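Local coordinates for Arf-GAP with coiled-coil, ANK repeat and PH domain-containing protein 2 (Homo sapiens, PDB 6IF3), which acts as a GTPase-activating protein for the small GTPase ARF6 and uses its ankyrin repeats, the part described here, to interact with RAB35, at residues A[13-18]-A[36-41]; A[48-53]-A[73-78]; A[102-107]-A[128-133]. One frame throughout, in Å; residues are numbered along the deposited sequence. Where two conformers were deposited one is given.

Contact 1 of 3, residues A[13-18]-A[36-41]; sequences QLYRAS and VNWANS
The phenol ring of Tyr15 lies against two side chains of the loop 36-41, Trp38 and Asn40. Trp38 presents the edge of its six-membered ring toward the face of the tyrosine in an offset edge-to-face pair, with centroids 5.6 Å apart and planes at 83°. The approach is so far off centre that Trp38 CZ3 meets the root of the tyrosine as well as the ring, lying 3.8 Å from Tyr15 CB. Toward the hydroxyl end of the ring the partner changes to Asn40. Its CB makes an off-centre CH-pi contact, 4.1 Å from the centroid of Tyr15, and its amide nitrogen ND2 lies over a face near the rim, 3.4 Å from Tyr15 CE2. The amide is turned 67° from the ring plane, so it does not stack flat. In Tyr15 CG stands anti to the backbone N (chi1 178°), which carries the ring off the helix toward the loop. The polar ends are held elsewhere: Tyr15 OH is hydrogen-bonded to Glu43, and Asn40 OD1 accepts from the backbone N of Glu42. The preceding residue, Leu14, brings CD2 to 3.7 Å from Val36 CA, packing a methyl against the loop backbone. The contact thus joins helix 10-19 to the loop that runs from helix 23-31 to helix 48-55 at the N-terminal end of the ankyrin stack. Leu14 also packs on Met26 of helix 23-31 and Leu64 of helix 58-66, while Pro48 and Gln51 of helix 48-55 lie against Leu14 and Tyr15, respectively.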
ATOM      1  N   GLN A  13     -23.327  29.719   6.288  1.00 21.17           N
ATOM      2  CA  GLN A  13     -23.687  29.611   4.867  1.00 20.75           C
ATOM      3  C   GLN A  13     -22.678  28.781   4.092  1.00 18.43           C
ATOM      4  O   GLN A  13     -23.052  27.956   3.262  1.00 20.18           O
ATOM      5  CB  GLN A  13     -23.835  31.018   4.251  1.00 21.88           C
ATOM      6  CG  GLN A  13     -25.054  31.771   4.769  1.00 31.28           C
ATOM      7  CD  GLN A  13     -25.138  33.187   4.240  1.00 43.56           C
ATOM      8  OE1 GLN A  13     -24.120  33.801   3.917  1.00 48.73           O
ATOM      9  NE2 GLN A  13     -26.355  33.709   4.129  1.00 49.04           N
ATOM     10  N   LEU A  14     -21.396  28.963   4.388  1.00 15.99           N
ATOM     11  CA  LEU A  14     -20.343  28.217   3.723  1.00 15.95           C
ATOM     12  C   LEU A  14     -20.434  26.746   4.077  1.00 19.25           C
ATOM     13  O   LEU A  14     -20.278  25.885   3.210  1.00 20.38           O
ATOM     14  CB  LEU A  14     -18.973  28.779   4.109  1.00 17.37           C
ATOM     15  CG  LEU A  14     -17.727  28.039   3.627  1.00 14.50           C
ATOM     16  CD1 LEU A  14     -17.689  28.093   2.078  1.00 17.61           C
ATOM     17  CD2 LEU A  14     -16.504  28.661   4.267  1.00 17.63           C
ATOM     18  N   TYR A  15     -20.656  26.477   5.361  1.00 18.55           N
ATOM     19  CA  TYR A  15     -20.778  25.126   5.893  1.00 18.76           C
ATOM     20  C   TYR A  15     -21.884  24.341   5.164  1.00 16.54           C
ATOM     21  O   TYR A  15     -21.689  23.177   4.762  1.00 19.45           O
ATOM     22  CB  TYR A  15     -21.068  25.253   7.391  1.00 18.64           C
ATOM     23  CG  TYR A  15     -21.304  24.016   8.226  1.00 14.40           C
ATOM     24  CD1 TYR A  15     -20.255  23.414   8.933  1.00 15.10           C
ATOM     25  CD2 TYR A  15     -22.590  23.496   8.408  1.00 14.93           C
ATOM     26  CE1 TYR A  15     -20.470  22.342   9.764  1.00 18.08           C
ATOM     27  CE2 TYR A  15     -22.814  22.386   9.231  1.00 17.16           C
ATOM     28  CZ  TYR A  15     -21.746  21.833   9.932  1.00 15.85           C
ATOM     29  OH  TYR A  15     -21.936  20.753  10.722  1.00 22.04           O
ATOM     30  N   ARG A  16     -23.045  24.964   5.023  1.00 18.09           N
ATOM     31  CA  ARG A  16     -24.185  24.325   4.366  1.00 16.63           C
ATOM     32  C   ARG A  16     -23.917  24.121   2.882  1.00 21.75           C
ATOM     33  O   ARG A  16     -24.224  23.069   2.306  1.00 20.21           O
ATOM     34  CB  ARG A  16     -25.441  25.184   4.560  1.00 20.78           C
ATOM     35  CG  ARG A  16     -25.914  25.178   6.007  1.00 27.27           C
ATOM     36  CD  ARG A  16     -27.094  26.099   6.252  1.00 35.62           C
ATOM     37  NE  ARG A  16     -27.648  25.773   7.562  1.00 36.85           N
ATOM     38  CZ  ARG A  16     -28.572  26.481   8.209  1.00 42.63           C
ATOM     39  NH1 ARG A  16     -29.060  27.591   7.682  1.00 42.50           N
ATOM     40  NH2 ARG A  16     -28.996  26.068   9.398  1.00 44.01           N
ATOM     41  N   ALA A  17     -23.352  25.138   2.243  1.00 18.01           N
ATOM     42  CA  ALA A  17     -23.149  25.072   0.798  1.00 17.73           C
ATOM     43  C   ALA A  17     -22.101  24.024   0.441  1.00 15.94           C
ATOM     44  O   ALA A  17     -22.117  23.483  -0.663  1.00 18.03           O
ATOM     45  CB  ALA A  17     -22.761  26.464   0.260  1.00 19.56           C
ATOM     46  N   SER A  18     -21.182  23.737   1.368  1.00 14.88           N
ATOM     47  CA  SER A  18     -20.127  22.745   1.121  1.00 15.53           C
ATOM     48  C   SER A  18     -20.692  21.345   1.017  1.00 16.99           C
ATOM     49  O   SER A  18     -20.292  20.572   0.134  1.00 16.06           O
ATOM     50  CB  SER A  18     -19.085  22.796   2.238  1.00 19.75           C
ATOM     51  OG  SER A  18     -18.454  24.074   2.264  1.00 19.26           O
ATOM     52  N   VAL A  36     -13.013  30.064   6.207  1.00 18.91           N
ATOM     53  CA  VAL A  36     -12.987  28.781   5.532  1.00 18.10           C
ATOM     54  C   VAL A  36     -12.803  27.624   6.546  1.00 18.85           C
ATOM     55  O   VAL A  36     -13.143  26.469   6.241  1.00 17.13           O
ATOM     56  CB  VAL A  36     -11.871  28.783   4.465  1.00 21.31           C
ATOM     57  CG1 VAL A  36     -10.466  28.868   5.122  1.00 19.19           C
ATOM     58  CG2 VAL A  36     -12.007  27.619   3.500  1.00 26.76           C
ATOM     59  N   ASN A  37     -12.297  27.949   7.745  1.00 18.34           N
ATOM     60  CA  ASN A  37     -12.080  26.968   8.809  1.00 17.40           C
ATOM     61  C   ASN A  37     -13.084  27.106   9.957  1.00 18.06           C
ATOM     62  O   ASN A  37     -12.849  26.618  11.072  1.00 20.63           O
ATOM     63  CB  ASN A  37     -10.641  27.090   9.334  1.00 20.80           C
ATOM     64  CG  ASN A  37      -9.626  26.645   8.314  1.00 21.24           C
ATOM     65  OD1 ASN A  37      -9.746  25.555   7.728  1.00 19.29           O
ATOM     66  ND2 ASN A  37      -8.615  27.478   8.081  1.00 24.43           N
ATOM     67  N   TRP A  38     -14.212  27.745   9.656  1.00 17.98           N
ATOM     68  CA  TRP A  38     -15.281  27.933  10.633  1.00 16.59           C
ATOM     69  C   TRP A  38     -15.695  26.603  11.252  1.00 20.46           C
ATOM     70  O   TRP A  38     -15.822  25.602  10.547  1.00 18.64           O
ATOM     71  CB  TRP A  38     -16.465  28.593   9.956  1.00 17.01           C
ATOM     72  CG  TRP A  38     -17.606  28.937  10.912  1.00 18.34           C
ATOM     73  CD1 TRP A  38     -17.641  29.994  11.781  1.00 20.75           C
ATOM     74  CD2 TRP A  38     -18.866  28.265  11.045  1.00 18.78           C
ATOM     75  NE1 TRP A  38     -18.840  30.009  12.451  1.00 22.31           N
ATOM     76  CE2 TRP A  38     -19.613  28.967  12.012  1.00 21.62           C
ATOM     77  CE3 TRP A  38     -19.439  27.142  10.434  1.00 18.45           C
ATOM     78  CZ2 TRP A  38     -20.899  28.576  12.400  1.00 20.52           C
ATOM     79  CZ3 TRP A  38     -20.732  26.763  10.822  1.00 17.66           C
ATOM     80  CH2 TRP A  38     -21.439  27.484  11.782  1.00 18.29           C
ATOM     81  N   ALA A  39     -15.841  26.587  12.568  1.00 20.15           N
ATOM     82  CA  ALA A  39     -16.302  25.394  13.297  1.00 18.56           C
ATOM     83  C   ALA A  39     -17.712  25.617  13.816  1.00 22.98           C
ATOM     84  O   ALA A  39     -17.997  26.636  14.477  1.00 25.05           O
ATOM     85  CB  ALA A  39     -15.355  25.071  14.428  1.00 20.77           C
ATOM     86  N   ASN A  40     -18.600  24.664  13.537  1.00 18.78           N
ATOM     87  CA  ASN A  40     -19.994  24.766  13.960  1.00 19.42           C
ATOM     88  C   ASN A  40     -20.126  24.222  15.369  1.00 19.31           C
ATOM     89  O   ASN A  40     -20.131  23.010  15.568  1.00 21.32           O
ATOM     90  CB  ASN A  40     -20.893  23.992  12.994  1.00 17.54           C
ATOM     91  CG  ASN A  40     -22.375  24.242  13.245  1.00 18.77           C
ATOM     92  OD1 ASN A  40     -22.800  24.577  14.357  1.00 22.00           O
ATOM     93  ND2 ASN A  40     -23.176  24.073  12.204  1.00 20.36           N
ATOM     94  N   SER A  41     -20.222  25.110  16.365  1.00 21.54           N
ATOM     95  CA  SER A  41     -20.272  24.686  17.758  1.00 24.17           C
ATOM     96  C   SER A  41     -21.536  23.908  18.090  1.00 25.92           C
ATOM     97  O   SER A  41     -21.584  23.213  19.089  1.00 31.37           O
ATOM     98  CB  SER A  41     -20.154  25.894  18.680  1.00 36.05           C
ATOM     99  OG  SER A  41     -21.301  26.707  18.550  1.00 43.45           O
TER

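Contact 2 of 3, residues A[48-53]-A[73-78]; sequences PLIQAV and QRDVQG
Ile50 carries this contact to the loop 73-78, and its longer branch does the touching. At CB the side chain divides. CG1 is anti to the carbonyl carbon (chi1 -73°), whereas the short branch, CG2, takes the position anti to the backbone N. From CG1 the chain runs on extended, chi2 169°, and delivers CD1 to the loop backbone. That methyl lies 3.9 Å from Asp75 N and 4.0 Å from Asp75 CB, with Gln73 O a little farther off at 4.2 Å. These are van der Waals contacts: a single methyl rests on the peptide backbone and on the first carbon of an acidic side chain, which crosses the isoleucine at about a right angle. The carboxylate itself is engaged beyond this pair. Asp75 OD1 accepts from Arg79 N and, weakly, from Gln77 N, and OD2 is hydrogen-bonded to His84 NE2, so both oxygens are tied to the start of the next repeat. The loop turns there through a type I beta turn, closed by Gly78 N donating to Asp75 O at 2.8 Å. Across the loop Arg74 NH1 donates to Gly78 O at 2.9 Å, with the acceptor tilted 22° out of the guanidinium plane. Ile50 also packs on His84 of helix 81-88, the residue that grips Asp75; in this protein that bond links the turn to the following helix. A helix of one repeat set against the turn that leads into the next is characteristic of the ankyrin-repeat fold.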
ATOM      1  N   PRO A  48     -16.442  23.402   7.188  1.00 15.35           N
ATOM      2  CA  PRO A  48     -16.795  23.306   5.764  1.00 15.05           C
ATOM      3  C   PRO A  48     -16.114  22.142   5.069  1.00 14.76           C
ATOM      4  O   PRO A  48     -16.802  21.479   4.282  1.00 16.86           O
ATOM      5  CB  PRO A  48     -16.342  24.684   5.198  1.00 16.18           C
ATOM      6  CG  PRO A  48     -16.549  25.632   6.414  1.00 19.08           C
ATOM      7  CD  PRO A  48     -16.081  24.783   7.579  1.00 15.93           C
ATOM      8  N   LEU A  49     -14.855  21.864   5.379  1.00 12.52           N
ATOM      9  CA  LEU A  49     -14.185  20.803   4.635  1.00 13.85           C
ATOM     10  C   LEU A  49     -14.734  19.468   5.069  1.00 16.06           C
ATOM     11  O   LEU A  49     -14.891  18.573   4.215  1.00 14.43           O
ATOM     12  CB  LEU A  49     -12.681  20.887   4.808  1.00 14.44           C
ATOM     13  CG  LEU A  49     -11.838  19.881   4.033  1.00 15.36           C
ATOM     14  CD1 LEU A  49     -12.186  19.927   2.527  1.00 18.47           C
ATOM     15  CD2 LEU A  49     -10.345  20.193   4.246  1.00 16.29           C
ATOM     16  N   ILE A  50     -15.074  19.312   6.348  1.00 15.84           N
ATOM     17  CA  ILE A  50     -15.728  18.076   6.748  1.00 17.80           C
ATOM     18  C   ILE A  50     -17.110  17.957   6.059  1.00 16.58           C
ATOM     19  O   ILE A  50     -17.478  16.868   5.617  1.00 16.26           O
ATOM     20  CB  ILE A  50     -15.838  17.965   8.292  1.00 14.48           C
ATOM     21  CG1 ILE A  50     -14.453  17.666   8.869  1.00 13.35           C
ATOM     22  CG2 ILE A  50     -16.851  16.924   8.695  1.00 14.08           C
ATOM     23  CD1 ILE A  50     -14.395  17.791  10.379  1.00 16.69           C
ATOM     24  N   GLN A  51     -17.860  19.054   5.939  1.00 13.98           N
ATOM     25  CA  GLN A  51     -19.119  18.993   5.200  1.00 14.14           C
ATOM     26  C   GLN A  51     -18.910  18.609   3.742  1.00 14.28           C
ATOM     27  O   GLN A  51     -19.744  17.917   3.161  1.00 15.69           O
ATOM     28  CB  GLN A  51     -19.862  20.340   5.285  1.00 13.67           C
ATOM     29  CG  GLN A  51     -20.422  20.561   6.728  1.00 16.78           C
ATOM     30  CD  GLN A  51     -21.449  19.509   7.108  1.00 20.32           C
ATOM     31  OE1 GLN A  51     -22.391  19.251   6.363  1.00 23.50           O
ATOM     32  NE2 GLN A  51     -21.265  18.891   8.256  1.00 25.20           N
ATOM     33  N   ALA A  52     -17.807  19.072   3.146  1.00 16.52           N
ATOM     34  CA  ALA A  52     -17.504  18.739   1.741  1.00 14.53           C
ATOM     35  C   ALA A  52     -17.261  17.251   1.601  1.00 14.08           C
ATOM     36  O   ALA A  52     -17.705  16.612   0.631  1.00 15.63           O
ATOM     37  CB  ALA A  52     -16.304  19.514   1.251  1.00 15.71           C
ATOM     38  N   VAL A  53     -16.597  16.686   2.600  1.00 15.18           N
ATOM     39  CA  VAL A  53     -16.340  15.236   2.600  1.00 14.28           C
ATOM     40  C   VAL A  53     -17.670  14.482   2.681  1.00 14.14           C
ATOM     41  O   VAL A  53     -17.977  13.598   1.854  1.00 16.82           O
ATOM     42  CB  VAL A  53     -15.422  14.844   3.767  1.00 13.50           C
ATOM     43  CG1 VAL A  53     -15.416  13.284   3.932  1.00 15.31           C
ATOM     44  CG2 VAL A  53     -14.007  15.394   3.525  1.00 13.28           C
ATOM     45  N   GLN A  73      -7.779  20.030  10.080  1.00 17.96           N
ATOM     46  CA  GLN A  73      -8.540  20.544  11.224  1.00 17.47           C
ATOM     47  C   GLN A  73      -9.614  19.548  11.618  1.00 14.97           C
ATOM     48  O   GLN A  73     -10.388  19.067  10.763  1.00 16.46           O
ATOM     49  CB  GLN A  73      -9.178  21.908  10.913  1.00 16.55           C
ATOM     50  CG  GLN A  73      -9.904  22.502  12.135  1.00 19.54           C
ATOM     51  CD  GLN A  73     -10.410  23.878  11.840  1.00 21.55           C
ATOM     52  OE1 GLN A  73      -9.759  24.634  11.111  1.00 24.13           O
ATOM     53  NE2 GLN A  73     -11.586  24.201  12.354  1.00 17.44           N
ATOM     54  N   ARG A  74      -9.684  19.266  12.911  1.00 16.84           N
ATOM     55  CA  ARG A  74     -10.549  18.210  13.441  1.00 17.16           C
ATOM     56  C   ARG A  74     -11.858  18.707  14.009  1.00 17.29           C
ATOM     57  O   ARG A  74     -11.933  19.835  14.552  1.00 19.45           O
ATOM     58  CB  ARG A  74      -9.809  17.450  14.567  1.00 17.42           C
ATOM     59  CG  ARG A  74      -8.391  16.993  14.204  1.00 16.10           C
ATOM     60  CD  ARG A  74      -7.644  16.659  15.452  1.00 17.75           C
ATOM     61  NE  ARG A  74      -6.237  16.297  15.295  1.00 18.20           N
ATOM     62  CZ  ARG A  74      -5.756  15.078  15.553  1.00 19.47           C
ATOM     63  NH1 ARG A  74      -6.599  14.122  15.905  1.00 19.25           N
ATOM     64  NH2 ARG A  74      -4.442  14.826  15.498  1.00 18.31           N
ATOM     65  N   ASP A  75     -12.871  17.836  13.964  1.00 18.85           N
ATOM     66  CA  ASP A  75     -14.083  18.071  14.771  1.00 18.04           C
ATOM     67  C   ASP A  75     -13.807  17.766  16.251  1.00 19.53           C
ATOM     68  O   ASP A  75     -12.662  17.423  16.638  1.00 18.05           O
ATOM     69  CB  ASP A  75     -15.285  17.262  14.252  1.00 17.34           C
ATOM     70  CG  ASP A  75     -15.080  15.757  14.313  1.00 19.36           C
ATOM     71  OD1 ASP A  75     -14.292  15.277  15.150  1.00 17.83           O
ATOM     72  OD2 ASP A  75     -15.779  15.043  13.540  1.00 20.53           O
ATOM     73  N   VAL A  76     -14.832  17.907  17.097  1.00 16.86           N
ATOM     74  CA  VAL A  76     -14.607  17.816  18.523  1.00 20.87           C
ATOM     75  C   VAL A  76     -14.295  16.381  18.980  1.00 17.92           C
ATOM     76  O   VAL A  76     -13.790  16.195  20.088  1.00 20.04           O
ATOM     77  CB  VAL A  76     -15.820  18.434  19.298  1.00 21.86           C
ATOM     78  CG1 VAL A  76     -16.993  17.483  19.406  1.00 24.38           C
ATOM     79  CG2 VAL A  76     -15.396  18.954  20.700  1.00 21.65           C
ATOM     80  N   GLN A  77     -14.535  15.404  18.096  1.00 18.10           N
ATOM     81  CA  GLN A  77     -14.160  14.009  18.354  1.00 23.22           C
ATOM     82  C   GLN A  77     -12.745  13.708  17.863  1.00 21.05           C
ATOM     83  O   GLN A  77     -12.307  12.550  17.894  1.00 20.62           O
ATOM     84  CB  GLN A  77     -15.159  13.056  17.679  1.00 22.61           C
ATOM     85  CG  GLN A  77     -16.488  12.928  18.460  1.00 24.40           C
ATOM     86  CD  GLN A  77     -17.459  14.061  18.171  1.00 29.08           C
ATOM     87  OE1 GLN A  77     -17.463  14.622  17.073  1.00 33.07           O
ATOM     88  NE2 GLN A  77     -18.300  14.397  19.166  1.00 28.27           N
ATOM     89  N   GLY A  78     -12.052  14.758  17.421  1.00 17.23           N
ATOM     90  CA  GLY A  78     -10.672  14.664  16.949  1.00 19.21           C
ATOM     91  C   GLY A  78     -10.516  14.112  15.548  1.00 19.22           C
ATOM     92  O   GLY A  78      -9.407  13.669  15.169  1.00 18.08           O
TER

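Contact 3 of 3, residues A[102-107]-A[128-133]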
ATOM      1  N   ALA A 102      -2.178  15.977   4.085  1.00 18.92           N
ATOM      2  CA  ALA A 102      -2.933  15.528   5.252  1.00 18.06           C
ATOM      3  C   ALA A 102      -2.123  14.588   6.137  1.00 20.56           C
ATOM      4  O   ALA A 102      -1.374  13.714   5.639  1.00 21.49           O
ATOM      5  CB  ALA A 102      -4.217  14.857   4.825  1.00 20.82           C
ATOM      6  N   ASN A 103      -2.269  14.772   7.445  1.00 19.79           N
ATOM      7  CA  ASN A 103      -1.609  13.916   8.444  1.00 17.55           C
ATOM      8  C   ASN A 103      -2.364  12.612   8.643  1.00 18.70           C
ATOM      9  O   ASN A 103      -3.429  12.566   9.277  1.00 18.94           O
ATOM     10  CB  ASN A 103      -1.498  14.678   9.766  1.00 19.53           C
ATOM     11  CG  ASN A 103      -0.946  13.832  10.872  1.00 20.84           C
ATOM     12  OD1 ASN A 103      -0.284  12.828  10.611  1.00 21.49           O
ATOM     13  ND2 ASN A 103      -1.145  14.264  12.122  1.00 23.24           N
ATOM     14  N   GLN A 104      -1.851  11.538   8.052  1.00 16.59           N
ATOM     15  CA  GLN A 104      -2.573  10.273   8.159  1.00 18.40           C
ATOM     16  C   GLN A 104      -2.238   9.547   9.448  1.00 18.13           C
ATOM     17  O   GLN A 104      -2.802   8.494   9.736  1.00 21.59           O
ATOM     18  CB  GLN A 104      -2.287   9.380   6.966  1.00 18.29           C
ATOM     19  CG  GLN A 104      -0.880   8.770   6.931  1.00 20.32           C
ATOM     20  CD  GLN A 104      -0.846   7.593   5.996  1.00 22.30           C
ATOM     21  OE1 GLN A 104      -1.327   6.501   6.327  1.00 22.52           O
ATOM     22  NE2 GLN A 104      -0.311   7.810   4.802  1.00 20.55           N
ATOM     23  N   HIS A 105      -1.321  10.106  10.228  1.00 18.67           N
ATOM     24  CA  HIS A 105      -0.954   9.505  11.518  1.00 18.05           C
ATOM     25  C   HIS A 105      -1.881   9.992  12.646  1.00 19.00           C
ATOM     26  O   HIS A 105      -1.882   9.399  13.731  1.00 21.36           O
ATOM     27  CB  HIS A 105       0.508   9.814  11.818  1.00 21.56           C
ATOM     28  CG  HIS A 105       1.420   9.288  10.755  1.00 26.90           C
ATOM     29  ND1 HIS A 105       1.850   7.980  10.732  1.00 33.85           N
ATOM     30  CD2 HIS A 105       1.889   9.859   9.621  1.00 26.24           C
ATOM     31  CE1 HIS A 105       2.596   7.786   9.659  1.00 35.12           C
ATOM     32  NE2 HIS A 105       2.635   8.911   8.968  1.00 29.92           N
ATOM     33  N   ALA A 106      -2.650  11.045  12.371  1.00 20.74           N
ATOM     34  CA  ALA A 106      -3.589  11.593  13.352  1.00 18.02           C
ATOM     35  C   ALA A 106      -4.551  10.520  13.844  1.00 20.75           C
ATOM     36  O   ALA A 106      -5.115   9.767  13.036  1.00 17.51           O
ATOM     37  CB  ALA A 106      -4.377  12.769  12.730  1.00 17.04           C
ATOM     38  N   THR A 107      -4.733  10.419  15.157  1.00 17.59           N
ATOM     39  CA  THR A 107      -5.771   9.535  15.688  1.00 19.67           C
ATOM     40  C   THR A 107      -6.881  10.347  16.315  1.00 19.97           C
ATOM     41  O   THR A 107      -6.635  11.434  16.846  1.00 19.14           O
ATOM     42  CB  THR A 107      -5.254   8.559  16.745  1.00 19.07           C
ATOM     43  OG1 THR A 107      -4.684   9.279  17.853  1.00 19.89           O
ATOM     44  CG2 THR A 107      -4.202   7.613  16.174  1.00 19.84           C
ATOM     45  N   THR A 128      -4.343   0.764   0.184  1.00 17.53           N
ATOM     46  CA  THR A 128      -3.258   0.926  -0.791  1.00 16.90           C
ATOM     47  C   THR A 128      -2.781   2.395  -0.890  1.00 15.44           C
ATOM     48  O   THR A 128      -1.570   2.660  -0.822  1.00 16.84           O
ATOM     49  CB  THR A 128      -3.674   0.432  -2.164  1.00 19.13           C
ATOM     50  OG1 THR A 128      -3.881  -0.993  -2.091  1.00 18.40           O
ATOM     51  CG2 THR A 128      -2.573   0.726  -3.237  1.00 19.62           C
ATOM     52  N   LEU A 129      -3.707   3.339  -0.992  1.00 16.52           N
ATOM     53  CA  LEU A 129      -3.335   4.765  -1.050  1.00 16.78           C
ATOM     54  C   LEU A 129      -2.619   5.198   0.242  1.00 15.64           C
ATOM     55  O   LEU A 129      -1.601   5.905   0.181  1.00 15.25           O
ATOM     56  CB  LEU A 129      -4.559   5.665  -1.264  1.00 17.53           C
ATOM     57  CG  LEU A 129      -5.294   5.457  -2.596  1.00 20.47           C
ATOM     58  CD1 LEU A 129      -6.482   6.445  -2.646  1.00 21.00           C
ATOM     59  CD2 LEU A 129      -4.374   5.675  -3.810  1.00 23.04           C
ATOM     60  N   LEU A 130      -3.151   4.806   1.399  1.00 13.84           N
ATOM     61  CA  LEU A 130      -2.536   5.187   2.674  1.00 13.87           C
ATOM     62  C   LEU A 130      -1.140   4.584   2.791  1.00 15.23           C
ATOM     63  O   LEU A 130      -0.216   5.282   3.209  1.00 18.33           O
ATOM     64  CB  LEU A 130      -3.403   4.724   3.866  1.00 15.69           C
ATOM     65  CG  LEU A 130      -4.728   5.474   4.023  1.00 14.90           C
ATOM     66  CD1 LEU A 130      -5.646   4.794   5.049  1.00 15.48           C
ATOM     67  CD2 LEU A 130      -4.487   6.906   4.487  1.00 15.14           C
ATOM     68  N   ARG A 131      -0.969   3.312   2.413  1.00 15.49           N
ATOM     69  CA  ARG A 131       0.326   2.664   2.551  0.56 16.09           C
ATOM     70  C   ARG A 131       1.329   3.231   1.563  1.00 15.79           C
ATOM     71  O   ARG A 131       2.475   3.422   1.910  1.00 18.88           O
ATOM     72  CB  ARG A 131       0.196   1.152   2.367  0.56 17.91           C
ATOM     73  CG  ARG A 131      -0.598   0.484   3.479  0.56 20.01           C
ATOM     74  CD  ARG A 131       0.229  -0.488   4.298  0.56 21.14           C
ATOM     75  NE  ARG A 131      -0.490  -0.971   5.476  0.56 23.64           N
ATOM     76  CZ  ARG A 131      -0.973  -2.205   5.610  0.56 28.50           C
ATOM     77  NH1 ARG A 131      -0.824  -3.081   4.640  0.56 28.89           N
ATOM     78  NH2 ARG A 131      -1.607  -2.563   6.717  0.56 31.79           N
ATOM     79  N   LEU A 132       0.896   3.518   0.333  1.00 15.38           N
ATOM     80  CA  LEU A 132       1.856   4.059  -0.654  1.00 16.83           C
ATOM     81  C   LEU A 132       2.267   5.501  -0.302  1.00 13.32           C
ATOM     82  O   LEU A 132       3.412   5.909  -0.525  1.00 17.48           O
ATOM     83  CB  LEU A 132       1.292   3.979  -2.066  1.00 19.98           C
ATOM     84  CG  LEU A 132       1.203   2.498  -2.508  1.00 21.14           C
ATOM     85  CD1 LEU A 132       0.822   2.418  -3.964  1.00 27.09           C
ATOM     86  CD2 LEU A 132       2.497   1.668  -2.224  1.00 26.21           C
ATOM     87  N   ALA A 133       1.348   6.254   0.307  1.00 16.65           N
ATOM     88  CA  ALA A 133       1.727   7.581   0.816  1.00 15.37           C
ATOM     89  C   ALA A 133       2.722   7.483   1.977  1.00 14.58           C
ATOM     90  O   ALA A 133       3.629   8.318   2.085  1.00 17.09           O
ATOM     91  CB  ALA A 133       0.492   8.348   1.234  1.00 15.37           C
TER
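Near the end of the second ankyrin repeat, the loop that follows helix 91-99 is fastened to a helix of the third repeat through one glutamine. Gln104 NE2 donates to the backbone oxygen of Leu130 at 3.0 Å. The bond is nearly straight, with an N-H...O angle of 164°, and the acceptor lies in the plane of the glutamine amide, although the donor is tilted 15° from the carbonyl plane of Leu130. The side chain leaves its backbone with CG between the N and the carbonyl carbon (chi1 72°) and then extends, which sends the amide across to the helix. Around the bond, aliphatic carbons pack against the amide. Leu130 CB and CD2 each come to 3.7 Å from Gln104 OE1, and at the nitrogen end of the amide Ala133 CB lies 3.7 Å from Gln104 NE2. The oxygen end is also engaged, since OE1 accepts from Arg134 NE. With both ends bonded to the same helix, the rotation of the amide is well defined. In the residue before the glutamine, Asn103 OD1 accepts from His105 N at 2.9 Å in an Asx turn that shapes the loop, and His105 NE2 reaches Glu137, farther along that helix. Gln104 also packs on Leu98 of helix 91-99, and Leu130 leans on Pro114 and Ala118 of helix 114-120. The contact therefore sits where helices 91-99, 114-120 and 124-141 meet, while Arg131 of the last of these is hydrogen-bonded to the backbone of another protein chain.

All three contacts are largely buried, and each sets a helix against a loop between helices, so the comparison is one of chemistry. Contact 1 is built round an aromatic pair, with an asparagine over the tyrosine ring, contact 2 rests on one aliphatic methyl, and contact 3 turns on an amide hydrogen bond to a helix backbone. Contacts 1 and 2 are neighbours, their centres about 10 Å apart, and are joined by a hydrogen bond from Gln73 NE2 to Asn37 O. A hydrogen bond from Arg74 NH1 links contact 2 to Thr107 O of contact 3. Contacts 1 and 3 do not touch and lie on opposite sides of the chain's centre. Of the three, contact 3 alone has a segment touched by another protein chain.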